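Local coordinates for protein sulfhydryl oxidase 1 (Homo sapiens, PDB 3LLK) that uses FAD to catalyse the oxidation of thiols to disulfides, passing the electrons to oxygen, as a flavin-dependent sulfhydryl oxidase, at residues I14-I26 / G117-L129. Sequence-based numbering, arbitrary orientation.
Sequences IYMADLESALHYI and GFPCSLWVLFHFL. With FAD (flavin-adenine dinucleotide), chain D.
Y25 and F118 form an offset stack, with ring centroids 4.2 Å apart and planes inclined by 26°. Over the centre of one F118 face sits CD2 of Y25. In return, CB of F118 lies over the middle of one Y25 face as a CH-pi contact. At the F118 edge, near its plane, are the carbonyl O of A22 and CG1 of I26, the latter 3.8 Å from F118 CZ. W123 has C8M of FAD over one face, and its NE1 donates to FAD O2' (2.8 Å). H127 lays one ring face over adenine C2A of FAD, while its NE2 is hydrogen-bonded to H196. F118 has CG anti to its backbone N (chi1 178°), which carries the ring from the first turn of helix 118-134 out to helix 16-30.

The short helix segments cross at -104°, with their axes 8.8 Å apart at closest approach. At the crossing A22 faces S121, two small residues, with A22 CB 3.4 Å from S121 OG. That hydroxyl donates to O of F118 (2.6 Å), in the carbonyl plane on a lone pair, and the same oxygen also takes the N-H of L122. On the C-terminal side of A22, I26 CD1 meets L125 CD2 tip to tip at 3.6 Å. On the N-terminal side, the side chains of L19 and V124 cross at about a right angle, with L19 CD2 4.0 Å from V124 CG1. I14 CG2 touches both V124 and F128.

No hydrogen bond joins the segments. D18 turns its carboxylate to the backbone N of I106 and G107, next to C108, the disulfide partner of C120. Helix 118-134, the FAD-binding helix of an Erv/ALR-type domain, thus packs on helix 16-30 through a buried, mainly apolar interface, while W123 and H127 meet the cofactor on another side.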
loop_
_atom_site.group_PDB
_atom_site.type_symbol
_atom_site.label_atom_id
_atom_site.label_comp_id
_atom_site.label_asym_id
_atom_site.label_seq_id
_atom_site.Cartn_x
_atom_site.Cartn_y
_atom_site.Cartn_z
ATOM N N ILE A 14 -9.534 -9.344 2.612
ATOM C CA ILE A 14 -8.307 -8.940 1.952
ATOM C C ILE A 14 -7.885 -10.212 1.237
ATOM O O ILE A 14 -7.910 -11.285 1.833
ATOM C CB ILE A 14 -7.207 -8.559 2.973
ATOM C CG1 ILE A 14 -7.693 -7.427 3.882
ATOM C CG2 ILE A 14 -5.928 -8.184 2.247
ATOM C CD1 ILE A 14 -8.251 -6.238 3.154
ATOM N N TYR A 15 -7.522 -10.107 -0.036
ATOM C CA TYR A 15 -7.088 -11.279 -0.783
ATOM C C TYR A 15 -5.580 -11.266 -0.933
ATOM O O TYR A 15 -4.998 -10.278 -1.384
ATOM C CB TYR A 15 -7.768 -11.313 -2.155
ATOM C CG TYR A 15 -9.242 -11.607 -2.048
ATOM C CD1 TYR A 15 -9.707 -12.924 -1.960
ATOM C CD2 TYR A 15 -10.169 -10.571 -1.946
ATOM C CE1 TYR A 15 -11.060 -13.198 -1.768
ATOM C CE2 TYR A 15 -11.519 -10.834 -1.752
ATOM C CZ TYR A 15 -11.956 -12.145 -1.664
ATOM O OH TYR A 15 -13.288 -12.394 -1.466
ATOM N N MET A 16 -4.942 -12.362 -0.541
ATOM C CA MET A 16 -3.495 -12.438 -0.627
ATOM C C MET A 16 -3.036 -12.183 -2.064
ATOM O O MET A 16 -1.950 -11.644 -2.289
ATOM C CB MET A 16 -2.996 -13.806 -0.146
ATOM C CG MET A 16 -1.478 -13.869 0.045
ATOM S SD MET A 16 -0.847 -12.759 1.371
ATOM C CE MET A 16 -0.937 -13.839 2.781
ATOM N N ALA A 17 -3.875 -12.559 -3.030
ATOM C CA ALA A 17 -3.550 -12.372 -4.438
ATOM C C ALA A 17 -3.341 -10.892 -4.775
ATOM O O ALA A 17 -2.448 -10.553 -5.551
ATOM C CB ALA A 17 -4.661 -12.963 -5.327
ATOM N N ASP A 18 -4.168 -10.016 -4.207
ATOM C CA ASP A 18 -4.019 -8.589 -4.468
ATOM C C ASP A 18 -2.696 -8.095 -3.880
ATOM O O ASP A 18 -1.982 -7.320 -4.513
ATOM C CB ASP A 18 -5.179 -7.776 -3.864
ATOM C CG ASP A 18 -6.526 -8.065 -4.526
ATOM O OD1 ASP A 18 -6.657 -7.898 -5.767
ATOM O OD2 ASP A 18 -7.464 -8.447 -3.789
ATOM N N LEU A 19 -2.360 -8.558 -2.678
ATOM C CA LEU A 19 -1.127 -8.124 -2.032
ATOM C C LEU A 19 0.129 -8.602 -2.766
ATOM O O LEU A 19 1.053 -7.818 -2.987
ATOM C CB LEU A 19 -1.102 -8.586 -0.564
ATOM C CG LEU A 19 -2.202 -8.003 0.338
ATOM C CD1 LEU A 19 -2.213 -8.718 1.691
ATOM C CD2 LEU A 19 -1.969 -6.506 0.531
ATOM N N GLU A 20 0.171 -9.879 -3.135
ATOM C CA GLU A 20 1.333 -10.409 -3.846
ATOM C C GLU A 20 1.462 -9.805 -5.252
ATOM O O GLU A 20 2.572 -9.617 -5.751
ATOM C CB GLU A 20 1.260 -11.938 -3.934
ATOM C CG GLU A 20 1.180 -12.613 -2.567
ATOM C CD GLU A 20 1.346 -14.125 -2.626
ATOM O OE1 GLU A 20 0.942 -14.746 -3.636
ATOM O OE2 GLU A 20 1.866 -14.696 -1.649
ATOM N N SER A 21 0.333 -9.505 -5.885
ATOM C CA SER A 21 0.361 -8.898 -7.211
ATOM C C SER A 21 0.929 -7.491 -7.094
ATOM O O SER A 21 1.670 -7.040 -7.968
ATOM C CB SER A 21 -1.044 -8.845 -7.825
ATOM O OG SER A 21 -1.488 -10.136 -8.213
ATOM N N ALA A 22 0.576 -6.796 -6.010
ATOM C CA ALA A 22 1.091 -5.454 -5.777
ATOM C C ALA A 22 2.620 -5.539 -5.703
ATOM O O ALA A 22 3.326 -4.789 -6.380
ATOM C CB ALA A 22 0.515 -4.879 -4.466
ATOM N N LEU A 23 3.134 -6.457 -4.887
ATOM C CA LEU A 23 4.585 -6.637 -4.777
ATOM C C LEU A 23 5.207 -6.913 -6.150
ATOM O O LEU A 23 6.232 -6.336 -6.517
ATOM C CB LEU A 23 4.920 -7.810 -3.847
ATOM C CG LEU A 23 4.609 -7.686 -2.347
ATOM C CD1 LEU A 23 5.152 -8.917 -1.628
ATOM C CD2 LEU A 23 5.245 -6.425 -1.783
ATOM N N HIS A 24 4.589 -7.810 -6.904
ATOM C CA HIS A 24 5.097 -8.160 -8.229
ATOM C C HIS A 24 5.185 -6.928 -9.141
ATOM O O HIS A 24 6.205 -6.677 -9.784
ATOM C CB HIS A 24 4.178 -9.190 -8.880
ATOM C CG HIS A 24 4.586 -9.565 -10.271
ATOM N ND1 HIS A 24 5.747 -10.255 -10.546
ATOM C CD2 HIS A 24 4.006 -9.313 -11.468
ATOM C CE1 HIS A 24 5.865 -10.414 -11.852
ATOM N NE2 HIS A 24 4.822 -9.850 -12.435
ATOM N N TYR A 25 4.097 -6.175 -9.187
ATOM C CA TYR A 25 4.005 -4.987 -10.019
ATOM C C TYR A 25 5.025 -3.934 -9.597
ATOM O O TYR A 25 5.638 -3.270 -10.431
ATOM C CB TYR A 25 2.592 -4.416 -9.927
ATOM C CG TYR A 25 2.235 -3.492 -11.053
ATOM C CD1 TYR A 25 1.614 -3.976 -12.203
ATOM C CD2 TYR A 25 2.520 -2.129 -10.981
ATOM C CE1 TYR A 25 1.282 -3.124 -13.251
ATOM C CE2 TYR A 25 2.190 -1.269 -12.028
ATOM C CZ TYR A 25 1.572 -1.775 -13.154
ATOM O OH TYR A 25 1.237 -0.937 -14.187
ATOM N N ILE A 26 5.205 -3.782 -8.295
ATOM C CA ILE A 26 6.164 -2.817 -7.776
ATOM C C ILE A 26 7.584 -3.128 -8.244
ATOM O O ILE A 26 8.253 -2.286 -8.853
ATOM C CB ILE A 26 6.135 -2.791 -6.217
ATOM C CG1 ILE A 26 4.873 -2.074 -5.739
ATOM C CG2 ILE A 26 7.382 -2.125 -5.676
ATOM C CD1 ILE A 26 4.549 -2.270 -4.257
ATOM N N GLY A 117 -7.377 -2.022 -10.186
ATOM C CA GLY A 117 -6.124 -2.711 -10.424
ATOM C C GLY A 117 -5.006 -2.351 -9.458
ATOM O O GLY A 117 -5.221 -2.236 -8.255
ATOM N N PHE A 118 -3.806 -2.158 -9.992
ATOM C CA PHE A 118 -2.652 -1.855 -9.163
ATOM C C PHE A 118 -2.863 -0.736 -8.140
ATOM O O PHE A 118 -2.525 -0.909 -6.980
ATOM C CB PHE A 118 -1.430 -1.522 -10.033
ATOM C CG PHE A 118 -0.210 -1.153 -9.236
ATOM C CD1 PHE A 118 0.390 -2.085 -8.383
ATOM C CD2 PHE A 118 0.320 0.131 -9.307
ATOM C CE1 PHE A 118 1.498 -1.741 -7.614
ATOM C CE2 PHE A 118 1.428 0.489 -8.540
ATOM C CZ PHE A 118 2.020 -0.449 -7.691
ATOM N N PRO A 119 -3.403 0.427 -8.567
ATOM C CA PRO A 119 -3.636 1.550 -7.647
ATOM C C PRO A 119 -4.434 1.100 -6.427
ATOM O O PRO A 119 -4.152 1.499 -5.299
ATOM C CB PRO A 119 -4.397 2.555 -8.515
ATOM C CG PRO A 119 -3.819 2.313 -9.880
ATOM C CD PRO A 119 -3.777 0.796 -9.944
ATOM N N CYS A 120 -5.423 0.254 -6.665
ATOM C CA CYS A 120 -6.255 -0.283 -5.593
ATOM C C CYS A 120 -5.388 -1.153 -4.686
ATOM O O CYS A 120 -5.419 -1.016 -3.463
ATOM C CB CYS A 120 -7.389 -1.107 -6.197
ATOM S SG CYS A 120 -8.369 -2.191 -5.104
ATOM N N SER A 121 -4.587 -2.023 -5.291
ATOM C CA SER A 121 -3.735 -2.912 -4.521
ATOM C C SER A 121 -2.678 -2.165 -3.730
ATOM O O SER A 121 -2.252 -2.633 -2.682
ATOM C CB SER A 121 -3.053 -3.937 -5.431
ATOM O OG SER A 121 -1.982 -3.361 -6.146
ATOM N N LEU A 122 -2.257 -1.007 -4.229
ATOM C CA LEU A 122 -1.237 -0.223 -3.542
ATOM C C LEU A 122 -1.810 0.389 -2.262
ATOM O O LEU A 122 -1.154 0.370 -1.220
ATOM C CB LEU A 122 -0.686 0.866 -4.467
ATOM C CG LEU A 122 0.604 1.519 -3.968
ATOM C CD1 LEU A 122 1.671 0.444 -3.746
ATOM C CD2 LEU A 122 1.073 2.556 -4.986
ATOM N N TRP A 123 -3.031 0.918 -2.342
ATOM C CA TRP A 123 -3.700 1.471 -1.169
ATOM C C TRP A 123 -3.820 0.367 -0.120
ATOM O O TRP A 123 -3.498 0.573 1.053
ATOM C CB TRP A 123 -5.117 1.951 -1.510
ATOM C CG TRP A 123 -5.218 3.370 -1.983
ATOM C CD1 TRP A 123 -5.757 3.807 -3.159
ATOM C CD2 TRP A 123 -4.829 4.547 -1.259
ATOM N NE1 TRP A 123 -5.730 5.182 -3.212
ATOM C CE2 TRP A 123 -5.165 5.659 -2.059
ATOM C CE3 TRP A 123 -4.232 4.765 -0.008
ATOM C CZ2 TRP A 123 -4.921 6.979 -1.651
ATOM C CZ3 TRP A 123 -3.990 6.083 0.398
ATOM C CH2 TRP A 123 -4.334 7.168 -0.426
ATOM N N VAL A 124 -4.296 -0.805 -0.543
ATOM C CA VAL A 124 -4.480 -1.912 0.388
ATOM C C VAL A 124 -3.166 -2.256 1.057
ATOM O O VAL A 124 -3.112 -2.354 2.282
ATOM C CB VAL A 124 -5.062 -3.170 -0.305
ATOM C CG1 VAL A 124 -5.267 -4.299 0.727
ATOM C CG2 VAL A 124 -6.397 -2.829 -0.941
ATOM N N LEU A 125 -2.109 -2.401 0.258
ATOM C CA LEU A 125 -0.779 -2.714 0.779
ATOM C C LEU A 125 -0.334 -1.662 1.795
ATOM O O LEU A 125 0.103 -2.006 2.895
ATOM C CB LEU A 125 0.243 -2.795 -0.369
ATOM C CG LEU A 125 1.746 -2.895 -0.040
ATOM C CD1 LEU A 125 2.003 -4.093 0.870
ATOM C CD2 LEU A 125 2.565 -3.034 -1.334
ATOM N N PHE A 126 -0.459 -0.382 1.431
ATOM C CA PHE A 126 -0.062 0.715 2.321
ATOM C C PHE A 126 -0.795 0.672 3.672
ATOM O O PHE A 126 -0.167 0.753 4.730
ATOM C CB PHE A 126 -0.313 2.091 1.661
ATOM C CG PHE A 126 0.663 2.452 0.556
ATOM C CD1 PHE A 126 1.837 1.725 0.352
ATOM C CD2 PHE A 126 0.395 3.533 -0.281
ATOM C CE1 PHE A 126 2.730 2.071 -0.680
ATOM C CE2 PHE A 126 1.279 3.889 -1.312
ATOM C CZ PHE A 126 2.444 3.154 -1.509
ATOM N N HIS A 127 -2.123 0.580 3.632
ATOM C CA HIS A 127 -2.915 0.524 4.860
ATOM C C HIS A 127 -2.471 -0.663 5.712
ATOM O O HIS A 127 -2.314 -0.555 6.931
ATOM C CB HIS A 127 -4.409 0.381 4.545
ATOM C CG HIS A 127 -5.033 1.620 3.987
ATOM N ND1 HIS A 127 -5.134 2.789 4.708
ATOM C CD2 HIS A 127 -5.557 1.886 2.766
ATOM C CE1 HIS A 127 -5.690 3.721 3.957
ATOM N NE2 HIS A 127 -5.957 3.198 2.775
ATOM N N PHE A 128 -2.248 -1.791 5.062
ATOM C CA PHE A 128 -1.855 -2.980 5.788
ATOM C C PHE A 128 -0.530 -2.767 6.496
ATOM O O PHE A 128 -0.381 -3.156 7.657
ATOM C CB PHE A 128 -1.791 -4.185 4.854
ATOM C CG PHE A 128 -2.180 -5.474 5.516
ATOM C CD1 PHE A 128 -1.399 -6.009 6.533
ATOM C CD2 PHE A 128 -3.347 -6.136 5.144
ATOM C CE1 PHE A 128 -1.771 -7.188 7.179
ATOM C CE2 PHE A 128 -3.733 -7.318 5.779
ATOM C CZ PHE A 128 -2.942 -7.845 6.801
ATOM N N LEU A 129 0.421 -2.127 5.814
ATOM C CA LEU A 129 1.721 -1.867 6.411
ATOM C C LEU A 129 1.572 -0.981 7.650
ATOM O O LEU A 129 2.213 -1.243 8.659
ATOM C CB LEU A 129 2.676 -1.211 5.395
ATOM C CG LEU A 129 3.088 -2.112 4.218
ATOM C CD1 LEU A 129 3.920 -1.327 3.217
ATOM C CD2 LEU A 129 3.879 -3.307 4.747
HETATM P PA FAD D . -9.210 2.370 -3.945
HETATM O O1A FAD D . -8.022 1.951 -4.741
HETATM O O2A FAD D . -9.472 3.782 -3.558
HETATM O O5B FAD D . -9.317 1.521 -2.631
HETATM C C5B FAD D . -8.738 0.231 -2.419
HETATM C C4B FAD D . -9.698 -0.391 -1.439
HETATM O O4B FAD D . -9.196 -0.012 -0.130
HETATM C C3B FAD D . -11.242 -0.381 -1.474
HETATM O O3B FAD D . -11.856 -1.322 -2.354
HETATM C C2B FAD D . -11.527 -0.510 -0.047
HETATM O O2B FAD D . -11.626 -1.817 0.429
HETATM C C1B FAD D . -10.360 0.173 0.683
HETATM N N9A FAD D . -10.465 1.549 1.055
HETATM C C8A FAD D . -11.202 2.640 0.521
HETATM N N7A FAD D . -11.090 3.767 1.143
HETATM C C5A FAD D . -10.230 3.436 2.182
HETATM C C6A FAD D . -9.755 4.231 3.243
HETATM N N6A FAD D . -10.112 5.510 3.424
HETATM N N1A FAD D . -8.917 3.683 4.194
HETATM C C2A FAD D . -8.569 2.366 4.205
HETATM N N3A FAD D . -9.039 1.566 3.153
HETATM C C4A FAD D . -9.875 2.165 2.160
HETATM N N1 FAD D . -6.406 8.575 -8.992
HETATM C C2 FAD D . -6.839 9.680 -9.693
HETATM O O2 FAD D . -7.579 9.467 -10.668
HETATM N N3 FAD D . -6.356 10.852 -9.123
HETATM C C4 FAD D . -5.527 11.000 -7.984
HETATM O O4 FAD D . -5.136 12.159 -7.623
HETATM C C4X FAD D . -5.147 9.831 -7.356
HETATM N N5 FAD D . -4.224 9.862 -6.261
HETATM C C5X FAD D . -3.696 8.700 -5.638
HETATM C C6 FAD D . -2.706 8.864 -4.649
HETATM C C7 FAD D . -2.200 7.696 -4.012
HETATM C C7M FAD D . -1.128 7.950 -2.951
HETATM C C8 FAD D . -2.675 6.395 -4.356
HETATM C C8M FAD D . -2.293 5.047 -3.777
HETATM C C9 FAD D . -3.629 6.272 -5.366
HETATM C C9A FAD D . -4.162 7.368 -6.094
HETATM N N10 FAD D . -5.179 7.482 -7.172
HETATM C C10 FAD D . -5.604 8.579 -7.875
HETATM C "C1'" FAD D . -5.904 6.283 -7.451
HETATM C "C2'" FAD D . -7.170 6.017 -6.695
HETATM O "O2'" FAD D . -7.040 6.443 -5.315
HETATM C "C3'" FAD D . -7.705 4.617 -6.679
HETATM O "O3'" FAD D . -6.702 3.720 -6.219
HETATM C "C4'" FAD D . -8.395 4.050 -7.908
HETATM O "O4'" FAD D . -9.258 5.051 -8.525
HETATM C "C5'" FAD D . -9.092 2.765 -7.781
HETATM O "O5'" FAD D . -10.190 2.977 -6.890
HETATM P P FAD D . -10.987 1.853 -6.175
HETATM O O1P FAD D . -12.365 2.342 -6.228
HETATM O O2P FAD D . -10.766 0.509 -6.771
HETATM O O3P FAD D . -10.516 1.770 -4.637
#